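Local coordinates for protein cytochrome P450 (Novosphingobium aromaticivorans, PDB 3OFT) that belongs to the cytochrome P450 family of haem proteins and holds iron protoporphyrin IX within a mostly helical fold that also carries a smaller beta-rich region, at residues A4-D9 with G47-A52; A29-L34 with E319-V324; D204-I209 with R229-G234; G244-H249 with M353-F358. One frame throughout, in Å; residues are numbered along the deposited sequence.

Interaction 1: residues A4-D9 with G47-A52; sequences AHVPAD and GHWIAA
His5 ND1 is hydrogen-bonded to the carbonyl O of Thr297 and also lies close to the indole of Trp49. ND1 sits 4.0 Å from Trp49 CZ2, reaching the six-membered ring at its edge and near its plane. The two aromatic groups meet obliquely, with centroids 6.0 Å apart and planes inclined at 67°. The imidazole gets there through a first torsion that places CG between the backbone N and the carbonyl carbon (chi1 56°), folding the ring back over its own main chain. Val6 fills the angle between the rings. Its CG2 methyl stands over the centre of the His5 imidazole, 4.2 Å above the plane, and the same methyl also meets Trp49, with CZ2 and CH2 each 3.9 Å from CG2. The valine and tryptophan side chains run past one another in opposite directions.

Trp49 belongs to strand 48-51, which lies between strands 39-42 and 303-307 in the mixed sheet of the beta-rich region. Its ring packs edge-to-face against Trp41 of the adjoining strand and also touches Val296 and Ile298 of the hairpin formed by strands 291-293 and 296-298. The N-terminal segment 4-9 is thus laid against both sheets just before it enters edge strand 11-12. No hydrogen bond links the two segments directly. Trp49 NE1 is taken by Asp302 OD1 and His5 ND1 by Thr297 O, so the indole N-H and His5 ND1 both find their partners in the 297-302 region, and what passes between the segments is apolar and aromatic packing.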
# COMPACT_ATOMS: atom_id res chain seq x y z
N ALA A 4 -33.54 1.68 -5.25
CA ALA A 4 -34.31 2.93 -5.28
C ALA A 4 -33.56 4.21 -4.87
O ALA A 4 -33.85 5.29 -5.40
CB ALA A 4 -35.63 2.77 -4.47
N HIS A 5 -32.62 4.12 -3.93
CA HIS A 5 -31.97 5.34 -3.42
C HIS A 5 -30.81 5.78 -4.34
O HIS A 5 -30.10 6.70 -4.03
CB HIS A 5 -31.46 5.11 -1.98
CG HIS A 5 -30.53 3.95 -1.86
ND1 HIS A 5 -29.22 4.06 -1.43
CD2 HIS A 5 -30.70 2.65 -2.19
CE1 HIS A 5 -28.65 2.87 -1.45
NE2 HIS A 5 -29.52 2.00 -1.93
N VAL A 6 -30.58 5.06 -5.44
CA VAL A 6 -29.52 5.40 -6.37
C VAL A 6 -30.13 6.10 -7.58
O VAL A 6 -30.83 5.46 -8.38
CB VAL A 6 -28.79 4.14 -6.85
CG1 VAL A 6 -27.78 4.48 -7.97
CG2 VAL A 6 -28.11 3.42 -5.65
N PRO A 7 -29.86 7.41 -7.74
CA PRO A 7 -30.38 8.11 -8.92
C PRO A 7 -29.81 7.53 -10.19
O PRO A 7 -28.62 7.14 -10.22
CB PRO A 7 -29.92 9.55 -8.73
CG PRO A 7 -29.61 9.68 -7.29
CD PRO A 7 -29.14 8.32 -6.83
N ALA A 8 -30.65 7.43 -11.22
CA ALA A 8 -30.21 6.86 -12.49
C ALA A 8 -28.93 7.52 -13.01
O ALA A 8 -28.09 6.83 -13.59
CB ALA A 8 -31.32 6.98 -13.57
N ASP A 9 -28.82 8.83 -12.84
CA ASP A 9 -27.68 9.57 -13.38
C ASP A 9 -26.34 9.29 -12.66
O ASP A 9 -25.29 9.67 -13.15
CB ASP A 9 -27.97 11.08 -13.44
CG ASP A 9 -28.08 11.74 -12.06
OD1 ASP A 9 -27.99 12.99 -12.01
OD2 ASP A 9 -28.27 11.06 -11.02
N GLY A 47 -22.51 -4.59 -7.00
CA GLY A 47 -23.17 -3.31 -6.78
C GLY A 47 -22.64 -2.58 -5.55
O GLY A 47 -22.75 -3.07 -4.41
N HIS A 48 -22.06 -1.40 -5.79
CA HIS A 48 -21.39 -0.65 -4.71
C HIS A 48 -21.14 0.81 -5.12
O HIS A 48 -21.00 1.11 -6.32
CB HIS A 48 -20.07 -1.35 -4.30
CG HIS A 48 -18.98 -1.24 -5.32
ND1 HIS A 48 -18.70 -2.23 -6.24
CD2 HIS A 48 -18.08 -0.26 -5.53
CE1 HIS A 48 -17.67 -1.84 -6.99
NE2 HIS A 48 -17.31 -0.64 -6.60
N TRP A 49 -21.02 1.70 -4.14
CA TRP A 49 -20.65 3.06 -4.42
C TRP A 49 -19.17 3.20 -4.70
O TRP A 49 -18.35 2.41 -4.22
CB TRP A 49 -21.00 4.00 -3.25
CG TRP A 49 -22.48 4.08 -2.87
CD1 TRP A 49 -23.11 3.40 -1.85
CD2 TRP A 49 -23.48 4.91 -3.47
NE1 TRP A 49 -24.44 3.76 -1.80
CE2 TRP A 49 -24.69 4.67 -2.80
CE3 TRP A 49 -23.47 5.81 -4.55
CZ2 TRP A 49 -25.88 5.36 -3.12
CZ3 TRP A 49 -24.67 6.47 -4.89
CH2 TRP A 49 -25.86 6.23 -4.18
N ILE A 50 -18.83 4.21 -5.48
CA ILE A 50 -17.44 4.61 -5.67
C ILE A 50 -17.33 6.13 -5.42
O ILE A 50 -18.07 6.93 -6.05
CB ILE A 50 -16.87 4.31 -7.09
CG1 ILE A 50 -16.92 2.82 -7.44
CG2 ILE A 50 -15.45 4.87 -7.19
CD1 ILE A 50 -16.69 2.47 -8.97
N ALA A 51 -16.44 6.53 -4.52
CA ALA A 51 -16.23 7.96 -4.30
C ALA A 51 -15.36 8.47 -5.46
O ALA A 51 -14.32 7.89 -5.72
CB ALA A 51 -15.58 8.21 -2.97
N ALA A 52 -15.80 9.53 -6.15
CA ALA A 52 -15.24 9.89 -7.44
C ALA A 52 -14.85 11.36 -7.54
O ALA A 52 -14.72 11.90 -8.63
CB ALA A 52 -16.22 9.49 -8.57

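Interaction 2: residues A29-L34 with E319-V324; sequences AWKTLL and EAPEEV
Lys31 and Glu322 both carry CG beside the backbone N and anti to the carbonyl carbon, but beyond that their chains differ. Glu322 runs fully extended, with chi2 at 179°, whereas Lys31 bends at chi3 (73°) and again at chi4. The two side chains approach from opposite directions and end in a salt bridge, Lys31 NZ lying 2.8 Å from Glu322 OE1. The ammonium does not come in the plane of the carboxylate but from above it, 41° out. The lysine's bend also brings its CE methylene within 3.3 Å of OE1. Pro321 adds a looser touch, its CG being 4.4 Å from Lys31 NZ.

Lys31 projects from helix 26-31; a 3-10 segment holds the residues that follow. There Thr32 OG1 donates back to Ala29 O at 2.8 Å. Glu322 sits in a type I turn running from Ala320 to Glu323, closed by Glu323 N bonding to Ala320 O at 3.0 Å. The turn belongs to the long loop between helices 309-312 and 348-365, which holds the meander of P450s. Its carbonyl groups are gripped by arginines: Arg276 takes Pro321 O, Arg277 takes Glu322 O, and Arg328 reaches Glu319, Ala320 and Glu323. Arg276 and Glu273 fit the ExxR motif of the family.

Besides the carboxylate, Lys31 NZ is bound to Leu313 O, which the ammonium can serve without giving up its ion pair. Because Glu322 is exposed, the charge attraction is probably softened by solvent, while the carbonyl of Leu313 would help to fix the ammonium's position between helix 26-31 and the meander.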
# COMPACT_ATOMS: atom_id res chain seq x y z
N ALA A 29 -6.71 5.93 -15.96
CA ALA A 29 -7.92 5.06 -15.90
C ALA A 29 -8.91 5.46 -14.79
O ALA A 29 -10.12 5.51 -15.02
CB ALA A 29 -7.54 3.58 -15.78
N TRP A 30 -8.40 5.74 -13.60
CA TRP A 30 -9.20 6.21 -12.47
C TRP A 30 -9.68 7.64 -12.65
O TRP A 30 -10.83 7.96 -12.33
CB TRP A 30 -8.37 6.09 -11.20
CG TRP A 30 -8.54 4.74 -10.61
CD1 TRP A 30 -7.68 3.65 -10.72
CD2 TRP A 30 -9.67 4.30 -9.89
NE1 TRP A 30 -8.25 2.56 -10.07
CE2 TRP A 30 -9.46 2.93 -9.54
CE3 TRP A 30 -10.87 4.93 -9.48
CZ2 TRP A 30 -10.39 2.19 -8.77
CZ3 TRP A 30 -11.80 4.18 -8.74
CH2 TRP A 30 -11.55 2.84 -8.39
N LYS A 31 -8.81 8.49 -13.18
CA LYS A 31 -9.18 9.90 -13.38
C LYS A 31 -10.32 10.15 -14.37
O LYS A 31 -10.90 11.24 -14.34
CB LYS A 31 -7.94 10.75 -13.74
CG LYS A 31 -7.09 11.06 -12.50
CD LYS A 31 -5.88 11.94 -12.81
CE LYS A 31 -6.29 13.38 -13.08
NZ LYS A 31 -5.25 14.38 -12.61
N THR A 32 -10.65 9.17 -15.20
CA THR A 32 -11.85 9.27 -16.05
C THR A 32 -13.09 9.59 -15.21
O THR A 32 -14.02 10.28 -15.69
CB THR A 32 -12.14 8.00 -16.83
OG1 THR A 32 -12.37 6.91 -15.91
CG2 THR A 32 -10.98 7.65 -17.73
N LEU A 33 -13.10 9.13 -13.96
CA LEU A 33 -14.25 9.35 -13.09
C LEU A 33 -14.43 10.80 -12.63
O LEU A 33 -15.50 11.17 -12.17
CB LEU A 33 -14.22 8.43 -11.84
CG LEU A 33 -14.45 6.93 -12.05
CD1 LEU A 33 -14.39 6.22 -10.67
CD2 LEU A 33 -15.81 6.68 -12.71
N LEU A 34 -13.37 11.61 -12.70
CA LEU A 34 -13.49 13.02 -12.35
C LEU A 34 -14.42 13.81 -13.31
O LEU A 34 -14.89 14.93 -12.97
CB LEU A 34 -12.11 13.66 -12.37
CG LEU A 34 -11.30 13.72 -11.06
CD1 LEU A 34 -11.80 13.01 -9.86
CD2 LEU A 34 -9.72 13.67 -11.25
N GLU A 319 -3.55 21.81 -6.38
CA GLU A 319 -3.18 22.57 -7.58
C GLU A 319 -2.16 21.82 -8.42
O GLU A 319 -1.16 21.35 -7.87
CB GLU A 319 -2.57 23.89 -7.12
CG GLU A 319 -2.64 25.00 -8.13
CD GLU A 319 -4.01 25.71 -8.14
OE1 GLU A 319 -5.04 25.09 -7.77
OE2 GLU A 319 -4.05 26.90 -8.53
N ALA A 320 -2.40 21.71 -9.73
CA ALA A 320 -1.44 21.10 -10.66
C ALA A 320 -0.93 19.77 -10.11
O ALA A 320 0.29 19.53 -10.03
CB ALA A 320 -0.26 22.07 -10.97
N PRO A 321 -1.86 18.89 -9.73
CA PRO A 321 -1.55 17.68 -8.93
C PRO A 321 -0.59 16.71 -9.63
O PRO A 321 0.09 15.95 -8.96
CB PRO A 321 -2.94 17.04 -8.73
CG PRO A 321 -3.75 17.54 -9.89
CD PRO A 321 -3.28 18.95 -10.12
N GLU A 322 -0.52 16.73 -10.96
CA GLU A 322 0.36 15.82 -11.67
C GLU A 322 1.83 16.31 -11.79
O GLU A 322 2.72 15.56 -12.22
CB GLU A 322 -0.24 15.39 -13.02
CG GLU A 322 -1.34 14.36 -12.83
CD GLU A 322 -1.99 13.92 -14.10
OE1 GLU A 322 -3.09 13.34 -14.02
OE2 GLU A 322 -1.40 14.14 -15.19
N GLU A 323 2.09 17.55 -11.38
CA GLU A 323 3.47 18.07 -11.33
C GLU A 323 4.17 17.60 -10.07
O GLU A 323 3.60 17.63 -8.98
CB GLU A 323 3.48 19.62 -11.42
CG GLU A 323 2.79 20.17 -12.67
CD GLU A 323 2.88 21.70 -12.84
OE1 GLU A 323 3.59 22.38 -12.08
OE2 GLU A 323 2.23 22.22 -13.76
N VAL A 324 5.41 17.14 -10.21
CA VAL A 324 6.24 16.79 -9.08
C VAL A 324 6.96 18.11 -8.78
O VAL A 324 7.75 18.58 -9.61
CB VAL A 324 7.26 15.68 -9.46
CG1 VAL A 324 8.31 15.45 -8.36
CG2 VAL A 324 6.51 14.35 -9.78

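Interaction 3: residues D204-I209 with R229-G234; sequences DLFSRI and RNLLFG. With HEM (protoporphyrin IX containing Fe), chain D.
The Phe206 ring meets Leu231 obliquely, CE1 coming 3.8 Å from Leu231 CD1, and the two side chains pass each other in opposite directions. On the other helix the Phe233 ring has Arg229 CG at its edge, in plane. Leu231 CD1 is the shared target of three residues: besides Phe206, the tip of Ile209 meets it head-on, CD1 to CD1 at 3.6 Å, and Leu205 CD2 arrives tip to tip at a looser 4.2 Å. The leucine's first torsion sets CG beside the backbone N (chi1 -73°); from there CD1 enters this apolar pocket while CD2 turns toward the haem and lies 4.1 Å from its CAC.

The same helix lines the haem. Asn230 OD1 comes 3.6 Å from the haem methyl CMD, and the carbonyl O of Gly234 accepts a 2.6 Å hydrogen bond from a water. That water is also an iron ligand, 2.4 Å from FE. Gly234 O is bonded to Thr238 OG1 as well. The sequence that starts at Gly234 fits the (A/G)GxDT signature of the long distal helix over the haem in P450s.

Opposite it, helix 205-210 is capped by Asp204, whose OD1 takes Ser207 N in a nearly straight bond (171°) and is met from above the carboxylate plane.

Helix 205-210 and helix 221-252 pack with local axes 12.3 Å apart and run roughly antiparallel, at 142°. Leu205 also touches Leu152 of helix 144-152, as Leu232 does Phe149, whereas Asp204 and Phe233 lean on helix 179-199.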
# COMPACT_ATOMS: atom_id res chain seq x y z
N ASP A 204 12.98 -6.96 18.03
CA ASP A 204 12.45 -6.79 16.68
C ASP A 204 10.99 -6.32 16.68
O ASP A 204 10.35 -6.25 17.73
CB ASP A 204 12.52 -8.14 15.96
CG ASP A 204 11.63 -9.17 16.61
OD1 ASP A 204 10.46 -9.33 16.16
OD2 ASP A 204 12.05 -9.77 17.62
N LEU A 205 10.45 -6.07 15.47
CA LEU A 205 9.07 -5.59 15.34
C LEU A 205 8.02 -6.46 16.00
O LEU A 205 7.18 -5.93 16.74
CB LEU A 205 8.69 -5.39 13.87
CG LEU A 205 7.31 -4.84 13.51
CD1 LEU A 205 7.00 -3.51 14.25
CD2 LEU A 205 7.14 -4.70 11.96
N PHE A 206 8.00 -7.76 15.72
CA PHE A 206 6.95 -8.61 16.29
C PHE A 206 7.06 -8.63 17.82
O PHE A 206 6.06 -8.48 18.53
CB PHE A 206 7.01 -10.05 15.76
CG PHE A 206 6.35 -10.27 14.41
CD1 PHE A 206 5.82 -9.21 13.66
CD2 PHE A 206 6.27 -11.57 13.88
CE1 PHE A 206 5.21 -9.45 12.38
CE2 PHE A 206 5.69 -11.83 12.60
CZ PHE A 206 5.16 -10.78 11.87
N SER A 207 8.28 -8.84 18.32
CA SER A 207 8.52 -8.91 19.78
C SER A 207 8.00 -7.69 20.51
O SER A 207 7.42 -7.79 21.61
CB SER A 207 10.02 -9.00 20.08
OG SER A 207 10.57 -10.22 19.65
N ARG A 208 8.24 -6.54 19.92
CA ARG A 208 7.88 -5.32 20.57
C ARG A 208 6.38 -5.05 20.61
O ARG A 208 5.88 -4.47 21.56
CB ARG A 208 8.64 -4.18 19.93
CG ARG A 208 10.00 -4.05 20.65
CD ARG A 208 10.83 -2.95 20.08
NE ARG A 208 10.69 -3.08 18.65
CZ ARG A 208 9.99 -2.25 17.91
NH1 ARG A 208 9.41 -1.19 18.47
NH2 ARG A 208 9.87 -2.52 16.62
N ILE A 209 5.67 -5.50 19.59
CA ILE A 209 4.21 -5.31 19.60
C ILE A 209 3.57 -6.35 20.51
O ILE A 209 2.68 -6.04 21.31
CB ILE A 209 3.60 -5.46 18.18
CG1 ILE A 209 4.12 -4.34 17.25
CG2 ILE A 209 2.08 -5.40 18.28
CD1 ILE A 209 3.72 -4.49 15.77
N ARG A 229 -0.42 -11.33 10.42
CA ARG A 229 -0.90 -11.43 9.03
C ARG A 229 -1.09 -10.04 8.40
O ARG A 229 -0.75 -9.83 7.20
CB ARG A 229 -2.25 -12.20 9.02
CG ARG A 229 -2.92 -12.58 7.73
CD ARG A 229 -4.36 -13.13 8.05
NE ARG A 229 -4.24 -14.19 9.02
CZ ARG A 229 -5.13 -14.56 9.96
NH1 ARG A 229 -6.32 -14.00 10.15
NH2 ARG A 229 -4.78 -15.55 10.74
N ASN A 230 -1.72 -9.12 9.15
CA ASN A 230 -1.83 -7.72 8.70
C ASN A 230 -0.48 -7.01 8.45
O ASN A 230 -0.35 -6.30 7.44
CB ASN A 230 -2.71 -6.93 9.65
CG ASN A 230 -3.27 -5.65 9.05
OD1 ASN A 230 -2.92 -5.20 7.95
ND2 ASN A 230 -4.12 -5.05 9.80
N LEU A 231 0.48 -7.18 9.35
CA LEU A 231 1.81 -6.58 9.17
C LEU A 231 2.51 -7.12 7.93
O LEU A 231 3.08 -6.34 7.14
CB LEU A 231 2.67 -6.75 10.41
CG LEU A 231 2.26 -5.86 11.58
CD1 LEU A 231 3.28 -6.20 12.66
CD2 LEU A 231 2.33 -4.36 11.25
N LEU A 232 2.41 -8.43 7.72
CA LEU A 232 3.03 -9.04 6.55
C LEU A 232 2.38 -8.52 5.28
O LEU A 232 3.06 -7.98 4.41
CB LEU A 232 2.88 -10.57 6.56
CG LEU A 232 3.50 -11.31 5.36
CD1 LEU A 232 5.03 -11.16 5.33
CD2 LEU A 232 3.13 -12.79 5.36
N PHE A 233 1.06 -8.71 5.16
CA PHE A 233 0.38 -8.32 3.93
C PHE A 233 0.37 -6.80 3.70
O PHE A 233 0.51 -6.36 2.56
CB PHE A 233 -1.02 -8.88 3.83
CG PHE A 233 -1.06 -10.36 3.46
CD1 PHE A 233 -0.62 -10.80 2.21
CD2 PHE A 233 -1.57 -11.30 4.36
CE1 PHE A 233 -0.66 -12.15 1.85
CE2 PHE A 233 -1.64 -12.68 4.01
CZ PHE A 233 -1.17 -13.11 2.76
N GLY A 234 0.29 -6.03 4.79
CA GLY A 234 0.16 -4.57 4.69
C GLY A 234 1.40 -3.88 4.10
O GLY A 234 1.30 -2.81 3.52
CHA HEM D . -3.18 0.94 6.74
CHB HEM D . -1.20 2.39 2.54
CHC HEM D . 3.02 0.49 3.90
CHD HEM D . 0.81 -1.81 7.50
C1A HEM D . -2.97 1.55 5.52
C2A HEM D . -3.94 2.37 4.83
C3A HEM D . -3.43 2.78 3.68
C4A HEM D . -2.09 2.20 3.56
CMA HEM D . -4.18 3.65 2.64
CAA HEM D . -5.35 2.75 5.38
CBA HEM D . -6.29 1.61 5.09
CGA HEM D . -7.72 1.92 5.48
O1A HEM D . -8.58 0.99 5.41
O2A HEM D . -8.08 3.08 5.88
C1B HEM D . 0.14 2.02 2.53
C2B HEM D . 1.11 2.36 1.52
C3B HEM D . 2.28 1.83 1.92
C4B HEM D . 2.06 1.14 3.18
CMB HEM D . 0.80 3.20 0.27
CAB HEM D . 3.67 1.81 1.28
CBB HEM D . 3.93 2.36 0.07
C1C HEM D . 2.85 -0.31 4.99
C2C HEM D . 3.89 -1.02 5.73
C3C HEM D . 3.24 -1.69 6.72
C4C HEM D . 1.84 -1.33 6.69
CMC HEM D . 5.41 -1.02 5.36
CAC HEM D . 3.78 -2.60 7.86
CBC HEM D . 4.86 -3.35 7.71
C1D HEM D . -0.43 -1.27 7.65
C2D HEM D . -1.37 -1.66 8.69
C3D HEM D . -2.58 -0.78 8.47
C4D HEM D . -2.30 0.03 7.31
CMD HEM D . -1.14 -2.73 9.82
CAD HEM D . -3.86 -0.82 9.35
CBD HEM D . -3.77 0.41 10.27
CGD HEM D . -5.11 0.48 11.00
O1D HEM D . -6.11 -0.14 10.59
O2D HEM D . -5.23 1.21 11.99
NA HEM D . -1.83 1.49 4.72
NB HEM D . 0.78 1.32 3.53
NC HEM D . 1.64 -0.49 5.64
ND HEM D . -1.02 -0.29 6.85
FE HEM D . -0.09 0.57 5.23
O HOH W 1 -0.78 -1.39 4.03

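Interaction 4: residues G244-H249 with M353-F358; sequences GMVALH and MEVIVF
Val246 faces helix 348-365 with both of its methyls. CG1 lies 3.8 Å from Phe358 CE2 and approaches the phenyl ring at its edge, in the ring plane, while CG2 meets Val355 CG1 at 4.1 Å. The valine and phenylalanine side chains run antiparallel alongside one another. Ala247, one residue on, offers its CB to Phe358 CZ at 4.2 Å, so the far end of the ring lies against two consecutive residues of the facing helix. Phe358 reaches across because its CG stands anti to the backbone N (chi1 169°), which sends the ring away from its own helix.

The two helices are the long distal helix and the L helix of the P450 fold, the latter running along the haem. Their local axes approach to 11.1 Å and cross at 35° in a broadly parallel sense; no hydrogen bond joins the segments, and the join is wholly apolar. Glu354, next to Val355, touches the haem, and the Val355 side chain lies about 6 Å from it.

Further out, Val355 also packs on Met242 and Ile243 of helix 221-252 and on Ala271 and Met275 of helix 267-277. The Phe358 ring also meets those of Trp362 and Phe140. Ala247 also touches Leu390 of strand 386-394. At the end of the segment, His249 is held by Tyr278 OH at ND1 and by Asp256 OD1 at NE2, with its ring stacked on His253.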
# COMPACT_ATOMS: atom_id res chain seq x y z
N GLY A 244 8.04 0.48 -7.39
CA GLY A 244 7.91 0.41 -8.87
C GLY A 244 7.55 1.76 -9.50
O GLY A 244 8.14 2.14 -10.53
N MET A 245 6.62 2.49 -8.87
CA MET A 245 6.18 3.77 -9.42
C MET A 245 7.32 4.81 -9.34
O MET A 245 7.50 5.64 -10.25
CB MET A 245 4.99 4.30 -8.62
CG MET A 245 3.66 3.62 -8.93
SD MET A 245 3.27 3.49 -10.68
CE MET A 245 3.77 5.02 -11.40
N VAL A 246 8.05 4.76 -8.23
CA VAL A 246 9.24 5.63 -8.05
C VAL A 246 10.31 5.35 -9.11
O VAL A 246 10.88 6.29 -9.72
CB VAL A 246 9.79 5.51 -6.63
CG1 VAL A 246 11.18 6.22 -6.59
CG2 VAL A 246 8.78 6.18 -5.63
N ALA A 247 10.58 4.07 -9.34
CA ALA A 247 11.55 3.72 -10.40
C ALA A 247 11.07 4.12 -11.80
O ALA A 247 11.89 4.56 -12.62
CB ALA A 247 11.90 2.20 -10.38
N LEU A 248 9.79 3.91 -12.06
CA LEU A 248 9.17 4.27 -13.35
C LEU A 248 9.32 5.79 -13.57
O LEU A 248 9.78 6.23 -14.63
CB LEU A 248 7.69 3.88 -13.38
CG LEU A 248 6.90 4.39 -14.61
CD1 LEU A 248 7.59 3.93 -15.94
CD2 LEU A 248 5.47 3.85 -14.52
N HIS A 249 8.98 6.57 -12.53
CA HIS A 249 9.16 8.02 -12.58
C HIS A 249 10.57 8.41 -12.97
O HIS A 249 10.76 9.22 -13.93
CB HIS A 249 8.79 8.72 -11.26
CG HIS A 249 9.04 10.20 -11.31
ND1 HIS A 249 8.08 11.10 -11.69
CD2 HIS A 249 10.17 10.92 -11.09
CE1 HIS A 249 8.58 12.32 -11.67
NE2 HIS A 249 9.85 12.24 -11.31
N MET A 353 10.74 5.85 4.88
CA MET A 353 12.13 5.43 5.04
C MET A 353 12.55 4.43 3.96
O MET A 353 13.66 4.52 3.43
CB MET A 353 12.39 4.86 6.46
CG MET A 353 13.87 4.46 6.79
SD MET A 353 14.24 2.77 6.23
CE MET A 353 13.69 1.84 7.69
N GLU A 354 11.71 3.46 3.66
CA GLU A 354 12.02 2.51 2.59
C GLU A 354 12.18 3.21 1.23
O GLU A 354 13.10 2.87 0.46
CB GLU A 354 10.93 1.46 2.48
CG GLU A 354 10.85 0.55 3.72
CD GLU A 354 9.64 -0.42 3.65
OE1 GLU A 354 9.82 -1.62 3.60
OE2 GLU A 354 8.48 0.04 3.64
N VAL A 355 11.30 4.16 0.93
CA VAL A 355 11.39 4.88 -0.36
C VAL A 355 12.68 5.73 -0.39
O VAL A 355 13.40 5.75 -1.41
CB VAL A 355 10.16 5.76 -0.64
CG1 VAL A 355 10.41 6.73 -1.88
CG2 VAL A 355 8.93 4.86 -0.88
N ILE A 356 12.95 6.43 0.70
CA ILE A 356 14.23 7.22 0.82
C ILE A 356 15.47 6.32 0.66
O ILE A 356 16.40 6.63 -0.08
CB ILE A 356 14.28 7.98 2.17
CG1 ILE A 356 13.28 9.15 2.12
CG2 ILE A 356 15.74 8.42 2.50
CD1 ILE A 356 12.97 9.81 3.52
N VAL A 357 15.48 5.19 1.33
CA VAL A 357 16.63 4.31 1.24
C VAL A 357 16.81 3.72 -0.18
O VAL A 357 17.95 3.55 -0.69
CB VAL A 357 16.47 3.29 2.40
CG1 VAL A 357 16.43 1.82 1.99
CG2 VAL A 357 17.34 3.70 3.58
N PHE A 358 15.68 3.43 -0.82
CA PHE A 358 15.67 3.01 -2.21
C PHE A 358 16.29 4.06 -3.13
O PHE A 358 17.18 3.76 -3.94
CB PHE A 358 14.25 2.65 -2.69
CG PHE A 358 14.19 2.48 -4.17
CD1 PHE A 358 14.82 1.40 -4.77
CD2 PHE A 358 13.59 3.44 -4.97
CE1 PHE A 358 14.86 1.27 -6.12
CE2 PHE A 358 13.62 3.33 -6.34
CZ PHE A 358 14.25 2.24 -6.92

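How the interactions relate
Interactions 1 and 2 are neighbours, their centres 22 Å apart: Ile50 and Ala52 of strand 48-51 and the residue after it pack on Trp30, Leu33 and Leu34. Interactions 3 and 4 lie on the helical side and share helix 221-252, with centres 22 Å apart and nearest atoms about 8 Å apart. Interaction 2 also touches interaction 4, through Val324 CG2 against His249 CE1 at 3.5 Å, so the loop holding 319-324 touches both the N-terminal helix 26-31 and helix 221-252. Along the chain, interaction 1 closes before interactions 3 and 4 open, whereas interaction 2 pairs an early helix with a loop that follows interaction 3, tying N-terminal and late parts of the haem protein together.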